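Local coordinates for protein DNA-3-methyladenine glycosidase II, putative (Deinococcus radiodurans, PDB 2YG9) that probably takes part in DNA repair as an all-helical member of the HhH-GPD superfamily of base excision repair proteins, at residues Pro40-Val45 with Ser205-Tyr210; Phe162-Leu167 with Tyr210-Ser215; Gln182-Leu187 with Arg194-Arg199. All blocks are in the same frame, centred on the assembly; numbering follows the deposited sequence.

Contact 1: Pro40-Val45 with Ser205-Tyr210; sequences PVLAQV and SLASRY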
ATOM      1  N   PRO A  40     -12.904 -15.069  16.198  1.00 11.16           N
ATOM      2  CA  PRO A  40     -12.267 -15.005  17.531  1.00 10.73           C
ATOM      3  C   PRO A  40     -10.762 -14.701  17.525  1.00 10.60           C
ATOM      4  O   PRO A  40     -10.257 -14.107  18.469  1.00  9.93           O
ATOM      5  CB  PRO A  40     -12.586 -16.375  18.138  1.00 11.29           C
ATOM      6  CG  PRO A  40     -13.158 -17.186  17.046  1.00 13.13           C
ATOM      7  CD  PRO A  40     -13.689 -16.290  16.003  1.00 10.86           C
ATOM      8  N   VAL A  41     -10.039 -15.052  16.457  1.00 10.46           N
ATOM      9  CA  VAL A  41      -8.629 -14.699  16.369  1.00  9.07           C
ATOM     10  C   VAL A  41      -8.474 -13.183  16.326  1.00  9.15           C
ATOM     11  O   VAL A  41      -7.726 -12.596  17.129  1.00 10.30           O
ATOM     12  CB  VAL A  41      -7.920 -15.403  15.171  1.00  9.05           C
ATOM     13  CG1 VAL A  41      -6.469 -14.850  14.960  1.00  8.09           C
ATOM     14  CG2 VAL A  41      -7.906 -16.893  15.412  1.00  8.50           C
ATOM     15  N   LEU A  42      -9.209 -12.539  15.424  1.00  8.95           N
ATOM     16  CA  LEU A  42      -9.131 -11.096  15.274  1.00  8.34           C
ATOM     17  C   LEU A  42      -9.808 -10.358  16.434  1.00  8.56           C
ATOM     18  O   LEU A  42      -9.370  -9.267  16.796  1.00  8.15           O
ATOM     19  CB  LEU A  42      -9.665 -10.632  13.909  1.00  8.28           C
ATOM     20  CG  LEU A  42      -8.851 -10.998  12.659  1.00  7.13           C
ATOM     21  CD1 LEU A  42      -9.314 -10.124  11.467  1.00  7.03           C
ATOM     22  CD2 LEU A  42      -7.320 -10.840  12.896  1.00  6.49           C
ATOM     23  N   ALA A  43     -10.810 -10.959  17.078  1.00  8.27           N
ATOM     24  CA  ALA A  43     -11.326 -10.359  18.306  1.00  8.47           C
ATOM     25  C   ALA A  43     -10.220 -10.184  19.332  1.00  8.63           C
ATOM     26  O   ALA A  43     -10.126  -9.125  19.935  1.00  8.34           O
ATOM     27  CB  ALA A  43     -12.489 -11.182  18.892  1.00  9.48           C
ATOM     28  N   GLN A  44      -9.380 -11.199  19.493  1.00  7.83           N
ATOM     29  CA  GLN A  44      -8.221 -11.161  20.395  1.00 10.01           C
ATOM     30  C   GLN A  44      -7.117 -10.223  19.869  1.00  9.20           C
ATOM     31  O   GLN A  44      -6.595  -9.400  20.595  1.00  9.31           O
ATOM     32  CB  GLN A  44      -7.600 -12.561  20.564  1.00 11.15           C
ATOM     33  CG  GLN A  44      -8.112 -13.409  21.744  1.00 14.15           C
ATOM     34  CD  GLN A  44      -6.993 -14.252  22.450  1.00 16.56           C
ATOM     35  OE1 GLN A  44      -6.125 -13.707  23.207  1.00 25.45           O
ATOM     36  NE2 GLN A  44      -7.069 -15.578  22.286  1.00 18.84           N
ATOM     37  N   VAL A  45      -6.769 -10.364  18.596  1.00  8.46           N
ATOM     38  CA  VAL A  45      -5.717  -9.522  18.006  1.00  8.11           C
ATOM     39  C   VAL A  45      -6.084  -8.034  18.093  1.00  7.99           C
ATOM     40  O   VAL A  45      -5.251  -7.240  18.453  1.00  7.91           O
ATOM     41  CB  VAL A  45      -5.390  -9.932  16.571  1.00  8.30           C
ATOM     42  CG1 VAL A  45      -4.659  -8.791  15.821  1.00  6.84           C
ATOM     43  CG2 VAL A  45      -4.572 -11.246  16.554  1.00  7.40           C
ATOM     44  N   SER A 205      -8.388  -4.864   4.416  1.00  6.08           N
ATOM     45  CA  SER A 205      -7.295  -3.899   4.632  1.00  6.05           C
ATOM     46  C   SER A 205      -7.022  -3.715   6.117  1.00  5.99           C
ATOM     47  O   SER A 205      -5.894  -3.815   6.535  1.00  5.73           O
ATOM     48  CB  SER A 205      -7.580  -2.515   3.999  1.00  6.60           C
ATOM     49  OG  SER A 205      -7.623  -2.609   2.590  1.00 10.14           O
ATOM     50  N   LEU A 206      -8.046  -3.454   6.920  1.00  5.35           N
ATOM     51  CA  LEU A 206      -7.825  -3.289   8.354  1.00  5.40           C
ATOM     52  C   LEU A 206      -7.389  -4.593   9.016  1.00  4.87           C
ATOM     53  O   LEU A 206      -6.540  -4.555   9.913  1.00  4.98           O
ATOM     54  CB  LEU A 206      -9.060  -2.668   9.067  1.00  4.90           C
ATOM     55  CG  LEU A 206      -8.919  -2.268  10.538  1.00  6.29           C
ATOM     56  CD1 LEU A 206      -7.876  -1.138  10.726  1.00  3.82           C
ATOM     57  CD2 LEU A 206     -10.301  -1.882  11.145  1.00  5.18           C
ATOM     58  N   ALA A 207      -7.946  -5.721   8.580  1.00  5.42           N
ATOM     59  CA  ALA A 207      -7.494  -7.039   9.071  1.00  5.19           C
ATOM     60  C   ALA A 207      -5.998  -7.159   8.791  1.00  5.48           C
ATOM     61  O   ALA A 207      -5.262  -7.506   9.654  1.00  6.31           O
ATOM     62  CB  ALA A 207      -8.214  -8.153   8.384  1.00  6.00           C
ATOM     63  N   SER A 208      -5.582  -6.872   7.554  1.00  6.15           N
ATOM     64  CA  SER A 208      -4.162  -6.871   7.179  1.00  5.40           C
ATOM     65  C   SER A 208      -3.329  -5.979   8.136  1.00  6.20           C
ATOM     66  O   SER A 208      -2.298  -6.398   8.655  1.00  6.24           O
ATOM     67  CB  SER A 208      -4.011  -6.408   5.734  1.00  5.45           C
ATOM     68  OG  SER A 208      -4.465  -7.375   4.817  1.00  3.68           O
ATOM     69  N   ARG A 209      -3.794  -4.756   8.378  1.00  5.48           N
ATOM     70  CA  ARG A 209      -3.098  -3.845   9.279  1.00  6.14           C
ATOM     71  C   ARG A 209      -2.998  -4.389  10.713  1.00  6.79           C
ATOM     72  O   ARG A 209      -1.957  -4.208  11.390  1.00  7.09           O
ATOM     73  CB  ARG A 209      -3.760  -2.466   9.241  1.00  6.02           C
ATOM     74  CG  ARG A 209      -3.563  -1.759   7.891  1.00  6.13           C
ATOM     75  CD  ARG A 209      -4.298  -0.418   7.873  1.00  5.40           C
ATOM     76  NE  ARG A 209      -3.755   0.493   8.893  1.00  8.15           N
ATOM     77  CZ  ARG A 209      -4.405   1.521   9.456  1.00  6.11           C
ATOM     78  NH1 ARG A 209      -5.673   1.774   9.181  1.00  6.23           N
ATOM     79  NH2 ARG A 209      -3.785   2.260  10.358  1.00  6.46           N
ATOM     80  N   TYR A 210      -4.035  -5.087  11.159  1.00  6.67           N
ATOM     81  CA  TYR A 210      -3.974  -5.757  12.465  1.00  5.98           C
ATOM     82  C   TYR A 210      -3.019  -6.935  12.487  1.00  5.13           C
ATOM     83  O   TYR A 210      -2.365  -7.166  13.490  1.00  4.08           O
ATOM     84  CB  TYR A 210      -5.381  -6.149  12.978  1.00  6.42           C
ATOM     85  CG  TYR A 210      -6.068  -5.033  13.740  1.00  5.93           C
ATOM     86  CD1 TYR A 210      -5.586  -4.610  14.991  1.00  5.30           C
ATOM     87  CD2 TYR A 210      -7.142  -4.366  13.200  1.00  6.83           C
ATOM     88  CE1 TYR A 210      -6.196  -3.551  15.685  1.00  5.43           C
ATOM     89  CE2 TYR A 210      -7.752  -3.309  13.885  1.00  8.03           C
ATOM     90  CZ  TYR A 210      -7.277  -2.909  15.130  1.00  5.07           C
ATOM     91  OH  TYR A 210      -7.924  -1.854  15.770  1.00  8.76           O
TER
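V45 and Y210 meet where helix 40-49 lies against helix 204-219. The CB of V45 leaves its backbone toward the partner helix. From there CG1 stands anti to the backbone N (chi1 161°), which carries this methyl to the backbone carbonyl and CB of Y210: V45 CG1 lies 3.7 Å from Y210 O and 3.9 Å from Y210 CB. The two side chains run alongside each other with opposite headings. The other methyl, CG2, takes a different neighbour, L187 of helix 178-187. The phenol end of Y210 is fixed elsewhere, its OH hydrogen-bonded to the carbonyl of G50. About one helical turn earlier on both segments, L42 CD1 reaches A207 CB at 3.8 Å. The CA atoms of V45 and Y210 are 6.9 Å apart and those of L42 and A207 7.6 Å. With no hydrogen bond across the interface and all four touching residues buried, the packing is van der Waals in kind, mostly between apolar side chains, with one methyl resting against a backbone carbonyl. Two further helices close around the L42-A207 pair: L36 of helix 30-36 and W200 of helix 193-200 each touch both residues.

Contact 2: Phe162-Leu167 with Tyr210-Ser215; sequences FLLFAL and YLWANS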
ATOM      1  N   PHE A 162      -0.103   0.140  -2.299  1.00  7.00           N
ATOM      2  CA  PHE A 162      -0.522   1.478  -2.748  1.00  7.10           C
ATOM      3  C   PHE A 162      -2.050   1.713  -2.598  1.00  5.76           C
ATOM      4  O   PHE A 162      -2.526   2.739  -2.090  1.00  4.71           O
ATOM      5  CB  PHE A 162      -0.036   1.689  -4.189  1.00  7.45           C
ATOM      6  CG  PHE A 162      -0.454   3.006  -4.803  1.00  7.42           C
ATOM      7  CD1 PHE A 162       0.159   4.183  -4.429  1.00 10.56           C
ATOM      8  CD2 PHE A 162      -1.478   3.055  -5.715  1.00  8.28           C
ATOM      9  CE1 PHE A 162      -0.257   5.409  -4.981  1.00 10.15           C
ATOM     10  CE2 PHE A 162      -1.875   4.258  -6.284  1.00  9.00           C
ATOM     11  CZ  PHE A 162      -1.249   5.415  -5.943  1.00  8.73           C
ATOM     12  N   LEU A 163      -2.819   0.746  -3.035  1.00  6.38           N
ATOM     13  CA  LEU A 163      -4.258   0.763  -2.798  1.00  6.82           C
ATOM     14  C   LEU A 163      -4.596   0.871  -1.320  1.00  7.21           C
ATOM     15  O   LEU A 163      -5.441   1.711  -0.930  1.00  8.27           O
ATOM     16  CB  LEU A 163      -4.905  -0.516  -3.373  1.00  6.76           C
ATOM     17  CG  LEU A 163      -5.445  -0.483  -4.804  1.00  5.78           C
ATOM     18  CD1 LEU A 163      -4.403  -0.053  -5.785  1.00 13.17           C
ATOM     19  CD2 LEU A 163      -5.970  -1.877  -5.137  1.00  7.65           C
ATOM     20  N   LEU A 164      -3.937   0.047  -0.493  1.00  5.98           N
ATOM     21  CA  LEU A 164      -4.251  -0.009   0.924  1.00  6.20           C
ATOM     22  C   LEU A 164      -3.812   1.254   1.659  1.00  6.30           C
ATOM     23  O   LEU A 164      -4.620   1.903   2.343  1.00  5.37           O
ATOM     24  CB  LEU A 164      -3.669  -1.271   1.555  1.00  5.55           C
ATOM     25  CG  LEU A 164      -4.095  -1.730   2.963  1.00  5.42           C
ATOM     26  CD1 LEU A 164      -3.646  -3.208   3.084  1.00  4.94           C
ATOM     27  CD2 LEU A 164      -3.499  -0.880   4.120  1.00  4.72           C
ATOM     28  N   PHE A 165      -2.544   1.628   1.497  1.00  6.29           N
ATOM     29  CA  PHE A 165      -2.002   2.726   2.234  1.00  7.57           C
ATOM     30  C   PHE A 165      -2.172   4.092   1.578  1.00  9.15           C
ATOM     31  O   PHE A 165      -2.366   5.060   2.312  1.00 11.08           O
ATOM     32  CB  PHE A 165      -0.547   2.512   2.601  1.00  7.95           C
ATOM     33  CG  PHE A 165      -0.334   1.436   3.601  1.00  6.94           C
ATOM     34  CD1 PHE A 165      -0.603   1.660   4.951  1.00  9.09           C
ATOM     35  CD2 PHE A 165       0.115   0.197   3.213  1.00  7.87           C
ATOM     36  CE1 PHE A 165      -0.381   0.654   5.895  1.00  9.61           C
ATOM     37  CE2 PHE A 165       0.341  -0.795   4.150  1.00  6.87           C
ATOM     38  CZ  PHE A 165       0.071  -0.572   5.477  1.00  8.62           C
ATOM     39  N   ALA A 166      -2.088   4.210   0.259  1.00  9.15           N
ATOM     40  CA  ALA A 166      -2.200   5.563  -0.367  1.00  9.46           C
ATOM     41  C   ALA A 166      -3.656   5.905  -0.648  1.00  9.82           C
ATOM     42  O   ALA A 166      -4.163   6.984  -0.267  1.00 12.03           O
ATOM     43  CB  ALA A 166      -1.365   5.672  -1.662  1.00  9.53           C
ATOM     44  N   LEU A 167      -4.350   4.976  -1.274  1.00  9.52           N
ATOM     45  CA  LEU A 167      -5.711   5.204  -1.698  1.00  9.45           C
ATOM     46  C   LEU A 167      -6.696   4.867  -0.570  1.00  9.37           C
ATOM     47  O   LEU A 167      -7.875   5.171  -0.702  1.00  8.37           O
ATOM     48  CB  LEU A 167      -6.026   4.403  -2.967  1.00  9.90           C
ATOM     49  CG  LEU A 167      -5.082   4.622  -4.161  1.00  9.59           C
ATOM     50  CD1 LEU A 167      -5.599   3.985  -5.433  1.00  4.38           C
ATOM     51  CD2 LEU A 167      -4.737   6.115  -4.340  1.00  6.14           C
ATOM     52  N   TYR A 210      -4.035  -5.087  11.159  1.00  6.67           N
ATOM     53  CA  TYR A 210      -3.974  -5.757  12.465  1.00  5.98           C
ATOM     54  C   TYR A 210      -3.019  -6.935  12.487  1.00  5.13           C
ATOM     55  O   TYR A 210      -2.365  -7.166  13.490  1.00  4.08           O
ATOM     56  CB  TYR A 210      -5.381  -6.149  12.978  1.00  6.42           C
ATOM     57  CG  TYR A 210      -6.068  -5.033  13.740  1.00  5.93           C
ATOM     58  CD1 TYR A 210      -5.586  -4.610  14.991  1.00  5.30           C
ATOM     59  CD2 TYR A 210      -7.142  -4.366  13.200  1.00  6.83           C
ATOM     60  CE1 TYR A 210      -6.196  -3.551  15.685  1.00  5.43           C
ATOM     61  CE2 TYR A 210      -7.752  -3.309  13.885  1.00  8.03           C
ATOM     62  CZ  TYR A 210      -7.277  -2.909  15.130  1.00  5.07           C
ATOM     63  OH  TYR A 210      -7.924  -1.854  15.770  1.00  8.76           O
ATOM     64  N   LEU A 211      -2.923  -7.705  11.401  1.00  6.34           N
ATOM     65  CA  LEU A 211      -1.870  -8.726  11.330  1.00  6.01           C
ATOM     66  C   LEU A 211      -0.448  -8.148  11.437  1.00  7.08           C
ATOM     67  O   LEU A 211       0.431  -8.702  12.151  1.00  6.07           O
ATOM     68  CB  LEU A 211      -2.010  -9.582  10.066  1.00  8.07           C
ATOM     69  CG  LEU A 211      -3.182 -10.580   9.996  1.00  6.71           C
ATOM     70  CD1 LEU A 211      -3.131 -11.302   8.662  1.00  6.73           C
ATOM     71  CD2 LEU A 211      -3.154 -11.549  11.180  1.00 10.10           C
ATOM     72  N   TRP A 212      -0.191  -7.047  10.736  1.00  7.04           N
ATOM     73  CA  TRP A 212       1.120  -6.410  10.831  1.00  6.83           C
ATOM     74  C   TRP A 212       1.315  -5.838  12.244  1.00  7.01           C
ATOM     75  O   TRP A 212       2.435  -5.862  12.807  1.00  5.32           O
ATOM     76  CB  TRP A 212       1.274  -5.285   9.789  1.00  6.87           C
ATOM     77  CG  TRP A 212       1.440  -5.758   8.354  1.00  7.79           C
ATOM     78  CD1 TRP A 212       2.275  -6.727   7.910  1.00  5.94           C
ATOM     79  CD2 TRP A 212       0.749  -5.261   7.195  1.00  7.50           C
ATOM     80  NE1 TRP A 212       2.174  -6.856   6.543  1.00  7.62           N
ATOM     81  CE2 TRP A 212       1.241  -5.971   6.080  1.00  9.55           C
ATOM     82  CE3 TRP A 212      -0.201  -4.255   6.988  1.00  8.26           C
ATOM     83  CZ2 TRP A 212       0.787  -5.732   4.772  1.00  7.72           C
ATOM     84  CZ3 TRP A 212      -0.657  -4.027   5.679  1.00  7.72           C
ATOM     85  CH2 TRP A 212      -0.166  -4.772   4.606  1.00  7.26           C
ATOM     86  N   ALA A 213       0.239  -5.315  12.827  1.00  6.48           N
ATOM     87  CA  ALA A 213       0.340  -4.734  14.167  1.00  7.14           C
ATOM     88  C   ALA A 213       0.654  -5.843  15.187  1.00  6.68           C
ATOM     89  O   ALA A 213       1.430  -5.655  16.106  1.00  4.51           O
ATOM     90  CB  ALA A 213      -0.945  -3.974  14.558  1.00  6.77           C
ATOM     91  N   ASN A 214       0.067  -7.016  14.991  1.00  8.01           N
ATOM     92  CA  ASN A 214       0.270  -8.120  15.908  1.00  7.62           C
ATOM     93  C   ASN A 214       1.696  -8.627  15.798  1.00  8.20           C
ATOM     94  O   ASN A 214       2.295  -9.081  16.789  1.00  8.00           O
ATOM     95  CB  ASN A 214      -0.765  -9.216  15.649  1.00  7.53           C
ATOM     96  CG  ASN A 214      -0.764 -10.282  16.709  1.00  8.31           C
ATOM     97  OD1 ASN A 214      -0.429 -11.461  16.466  1.00  9.85           O
ATOM     98  ND2 ASN A 214      -1.100  -9.878  17.897  1.00  3.85           N
ATOM     99  N   SER A 215       2.248  -8.566  14.592  1.00  7.43           N
ATOM    100  CA  SER A 215       3.613  -9.011  14.407  1.00  8.54           C
ATOM    101  C   SER A 215       4.570  -8.089  15.170  1.00  8.25           C
ATOM    102  O   SER A 215       5.478  -8.547  15.814  1.00  8.74           O
ATOM    103  CB  SER A 215       3.983  -9.042  12.926  1.00  9.37           C
ATOM    104  OG  SER A 215       5.379  -9.274  12.776  1.00 11.25           O
TER
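F165 and W212 make the closest approach between helix 156-166 and helix 204-219, F165 CZ lying 3.5 Å from W212 CZ3, with F165 CE2 3.7 Å from that same W212 CZ3. The ring planes are near parallel, at 29°, but their six-membered centroids are 5.6 Å apart, so the rings are offset so far that little of one lies over the other. L164 supplies the second touch: its CD1 sits at the edge of the indole, near the plane, 4.0 Å from W212 CZ3. The other methyl of L164 turns to its neighbour in the chain, CD2 standing 3.6 Å above the plane of the F165 ring over its centre. One leucine thus meets both aromatic groups, a branch to each.

Long side chains from opposite directions make this contact possible, since the CA atoms of F165 and W212 are 12.9 Å apart. In the next shell, L55 packs on F165, while A179 and L180 of helix 178-187 touch W212. The indole NE1 is hydrogen-bonded to D177 OD1, which would restrain rotation of the indole. The backbone that carries L164 and F165 widens into a pi-type turn, F162 O accepting from the backbone N atoms of both A166 and L167. Helix 156-166 is the second helix of the family's helix-hairpin-helix motif, following helix 141-149. Across the segments there is no hydrogen bond, and the small buried area of 109 Å² with little ring overlap is consistent with dispersion between the ring atoms and a leucine methyl, the indole's polar N-H being satisfied separately.

Contact 3: Gln182-Leu187 with Arg194-Arg199; sequences QGVERL and RDVTAR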
ATOM      1  N   GLN A 182       2.622 -15.304   6.810  1.00  9.02           N
ATOM      2  CA  GLN A 182       3.239 -15.942   8.011  1.00 10.14           C
ATOM      3  C   GLN A 182       2.332 -15.847   9.218  1.00  9.83           C
ATOM      4  O   GLN A 182       2.218 -16.823   9.970  1.00  8.79           O
ATOM      5  CB  GLN A 182       4.597 -15.322   8.343  1.00 10.72           C
ATOM      6  CG  GLN A 182       5.714 -15.802   7.376  1.00 12.26           C
ATOM      7  CD  GLN A 182       7.042 -15.084   7.633  1.00 12.54           C
ATOM      8  OE1 GLN A 182       7.093 -13.964   8.192  1.00 13.57           O
ATOM      9  NE2 GLN A 182       8.123 -15.720   7.211  1.00 16.91           N
ATOM     10  N   GLY A 183       1.634 -14.698   9.317  1.00  9.86           N
ATOM     11  CA  GLY A 183       0.617 -14.451  10.319  1.00  9.64           C
ATOM     12  C   GLY A 183      -0.605 -15.348  10.197  1.00  9.63           C
ATOM     13  O   GLY A 183      -1.114 -15.836  11.209  1.00  8.79           O
ATOM     14  N   VAL A 184      -1.096 -15.547   8.970  1.00  9.37           N
ATOM     15  CA  VAL A 184      -2.245 -16.426   8.774  1.00  9.80           C
ATOM     16  C   VAL A 184      -1.849 -17.875   9.034  1.00 10.10           C
ATOM     17  O   VAL A 184      -2.616 -18.626   9.621  1.00 10.59           O
ATOM     18  CB  VAL A 184      -2.901 -16.229   7.392  1.00  9.60           C
ATOM     19  CG1 VAL A 184      -3.950 -17.315   7.151  1.00  9.43           C
ATOM     20  CG2 VAL A 184      -3.458 -14.774   7.256  1.00  7.66           C
ATOM     21  N   GLU A 185      -0.653 -18.268   8.597  1.00 10.64           N
ATOM     22  CA  GLU A 185      -0.119 -19.597   8.859  0.50 11.39           C
ATOM     23  C   GLU A 185      -0.012 -19.879  10.369  1.00 11.58           C
ATOM     24  O   GLU A 185      -0.366 -20.943  10.822  1.00 12.24           O
ATOM     25  CB  GLU A 185       1.232 -19.768   8.132  0.50 11.35           C
ATOM     26  CG  GLU A 185       2.298 -20.613   8.821  0.50 12.05           C
ATOM     27  CD  GLU A 185       3.581 -20.771   7.972  0.50 13.10           C
ATOM     28  OE1 GLU A 185       4.482 -19.851   7.941  0.50 11.21           O
ATOM     29  OE2 GLU A 185       3.672 -21.850   7.338  0.50 15.91           O
ATOM     30  N   ARG A 186       0.484 -18.908  11.123  1.00 12.01           N
ATOM     31  CA  ARG A 186       0.698 -19.034  12.557  1.00 12.60           C
ATOM     32  C   ARG A 186      -0.624 -19.087  13.357  1.00 13.21           C
ATOM     33  O   ARG A 186      -0.827 -19.921  14.274  1.00 12.54           O
ATOM     34  CB  ARG A 186       1.534 -17.828  13.000  1.00 13.50           C
ATOM     35  CG  ARG A 186       1.958 -17.779  14.462  1.00 14.54           C
ATOM     36  CD  ARG A 186       3.065 -18.749  14.730  1.00 18.42           C
ATOM     37  NE  ARG A 186       4.326 -18.352  14.098  1.00 19.26           N
ATOM     38  CZ  ARG A 186       5.476 -19.018  14.244  1.00 20.14           C
ATOM     39  NH1 ARG A 186       5.505 -20.094  15.008  1.00 19.69           N
ATOM     40  NH2 ARG A 186       6.592 -18.601  13.648  1.00 19.38           N
ATOM     41  N   LEU A 187      -1.532 -18.199  12.988  1.00 12.65           N
ATOM     42  CA  LEU A 187      -2.763 -18.014  13.725  1.00 12.24           C
ATOM     43  C   LEU A 187      -3.846 -18.980  13.245  1.00 11.88           C
ATOM     44  O   LEU A 187      -4.712 -19.361  14.008  1.00 12.63           O
ATOM     45  CB  LEU A 187      -3.183 -16.519  13.645  1.00 11.64           C
ATOM     46  CG  LEU A 187      -2.267 -15.493  14.316  1.00 12.21           C
ATOM     47  CD1 LEU A 187      -2.822 -14.045  14.230  1.00 12.23           C
ATOM     48  CD2 LEU A 187      -2.027 -15.869  15.783  1.00 12.75           C
ATOM     49  N   ARG A 194      -7.419 -18.596   1.723  1.00 10.63           N
ATOM     50  CA  ARG A 194      -8.504 -17.939   0.965  1.00 11.82           C
ATOM     51  C   ARG A 194      -9.808 -17.882   1.752  1.00 11.56           C
ATOM     52  O   ARG A 194     -10.527 -16.878   1.680  1.00 11.62           O
ATOM     53  CB  ARG A 194      -8.766 -18.600  -0.399  1.00 12.05           C
ATOM     54  CG  ARG A 194      -7.544 -18.542  -1.281  1.00 13.88           C
ATOM     55  CD  ARG A 194      -7.747 -19.015  -2.718  1.00 15.05           C
ATOM     56  NE  ARG A 194      -6.485 -18.824  -3.432  1.00 19.39           N
ATOM     57  CZ  ARG A 194      -6.136 -17.716  -4.122  1.00 23.71           C
ATOM     58  NH1 ARG A 194      -6.968 -16.678  -4.238  1.00 24.76           N
ATOM     59  NH2 ARG A 194      -4.933 -17.630  -4.711  1.00 23.85           N
ATOM     60  N   ASP A 195     -10.086 -18.951   2.488  1.00 11.04           N
ATOM     61  CA  ASP A 195     -11.231 -19.031   3.379  1.00 12.18           C
ATOM     62  C   ASP A 195     -11.114 -18.063   4.558  1.00 10.65           C
ATOM     63  O   ASP A 195     -11.988 -17.252   4.796  1.00 10.03           O
ATOM     64  CB  ASP A 195     -11.367 -20.437   3.950  1.00 12.92           C
ATOM     65  CG  ASP A 195     -12.100 -21.369   3.042  1.00 19.81           C
ATOM     66  OD1 ASP A 195     -12.487 -20.944   1.934  1.00 24.17           O
ATOM     67  OD2 ASP A 195     -12.304 -22.537   3.473  1.00 28.49           O
ATOM     68  N   VAL A 196     -10.033 -18.196   5.299  1.00  9.94           N
ATOM     69  CA  VAL A 196      -9.772 -17.304   6.413  1.00 10.27           C
ATOM     70  C   VAL A 196      -9.949 -15.813   6.056  1.00  9.84           C
ATOM     71  O   VAL A 196     -10.692 -15.065   6.717  1.00 10.33           O
ATOM     72  CB  VAL A 196      -8.374 -17.576   6.958  1.00  9.84           C
ATOM     73  CG1 VAL A 196      -7.998 -16.523   7.956  1.00  9.17           C
ATOM     74  CG2 VAL A 196      -8.329 -19.002   7.583  1.00  9.31           C
ATOM     75  N   THR A 197      -9.274 -15.381   4.994  1.00  9.44           N
ATOM     76  CA  THR A 197      -9.254 -13.978   4.610  1.00  9.12           C
ATOM     77  C   THR A 197     -10.557 -13.483   3.953  1.00  9.50           C
ATOM     78  O   THR A 197     -10.920 -12.313   4.122  1.00  8.42           O
ATOM     79  CB  THR A 197      -8.032 -13.668   3.711  1.00  8.60           C
ATOM     80  OG1 THR A 197      -8.072 -14.481   2.529  1.00  9.40           O
ATOM     81  CG2 THR A 197      -6.725 -13.923   4.488  1.00  6.67           C
ATOM     82  N   ALA A 198     -11.268 -14.365   3.232  1.00  9.72           N
ATOM     83  CA  ALA A 198     -12.578 -14.019   2.635  1.00 10.95           C
ATOM     84  C   ALA A 198     -13.602 -13.569   3.682  1.00 10.64           C
ATOM     85  O   ALA A 198     -14.442 -12.710   3.417  1.00 12.32           O
ATOM     86  CB  ALA A 198     -13.132 -15.246   1.848  1.00 10.17           C
ATOM     87  N   ARG A 199     -13.541 -14.176   4.859  1.00 11.60           N
ATOM     88  CA  ARG A 199     -14.431 -13.863   5.964  0.50 11.24           C
ATOM     89  C   ARG A 199     -14.271 -12.419   6.429  1.00 11.72           C
ATOM     90  O   ARG A 199     -15.236 -11.788   6.916  1.00 11.19           O
ATOM     91  CB  ARG A 199     -14.144 -14.801   7.127  0.50 11.76           C
ATOM     92  CG  ARG A 199     -15.079 -14.633   8.296  0.50 12.14           C
ATOM     93  CD  ARG A 199     -14.858 -15.693   9.308  0.50 12.27           C
ATOM     94  NE  ARG A 199     -15.749 -15.582  10.453  0.50 12.56           N
ATOM     95  CZ  ARG A 199     -15.740 -16.443  11.468  0.50 13.37           C
ATOM     96  NH1 ARG A 199     -14.877 -17.443  11.479  0.50 12.16           N
ATOM     97  NH2 ARG A 199     -16.589 -16.299  12.487  0.50 12.66           N
TER
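V184 meets V196 and T197 without any flat group crossing between the segments: branched aliphatic methyls do the touching. The aromatic side chains stand around them, W193 and W200 of helix 193-200 against V184, and F173 against both V184 and T197. This is local packing of two successive helices of the HhH-GPD fold, helix 178-187 and helix 193-200, separated by a short connection. V184 sits at the centre, with its CB directed toward the other helix and its CA 7.9 Å from the CA of V196. Its two methyls divide the work. CG1 stands anti to the backbone N (chi1 171°) and comes to 4.2 Å from V196 CG1. V196 also has Y188 and E191 of the connection against it. T197 shows a split of polar and apolar branches: OG1 is turned back to the helix's own backbone, hydrogen-bonded to W193 O, and CG2 is given to the neighbouring helix. All three touching residues are buried, yet the segments cover only 91 Å² of each other in sum and share no hydrogen bond, so the direct contact is modest. Its second point is the longer one, V184 CG2 to T197 CG2 at 4.4 Å.

Helix 204-219 ties the set together, carrying one segment of contact 1 and one of contact 2, with Y210 common to both. The centres of contacts 1 and 2 lie about 11 Å apart, those of 1 and 3 about 10 Å, and those of 2 and 3 about 15 Å. L187 bridges the first and third, its CD1 3.8 Å from V41 CG1. L211, beside W212, reaches contact 3, its CD1 3.8 Å from V184 CG2. Contact 2 touches contact 1 through L164 CG, 3.7 Å from S205 OG. Both segments of contact 3 fall, in sequence, between the two segments of each other contact. The bound nickel is about 12 Å from the L42 side chain.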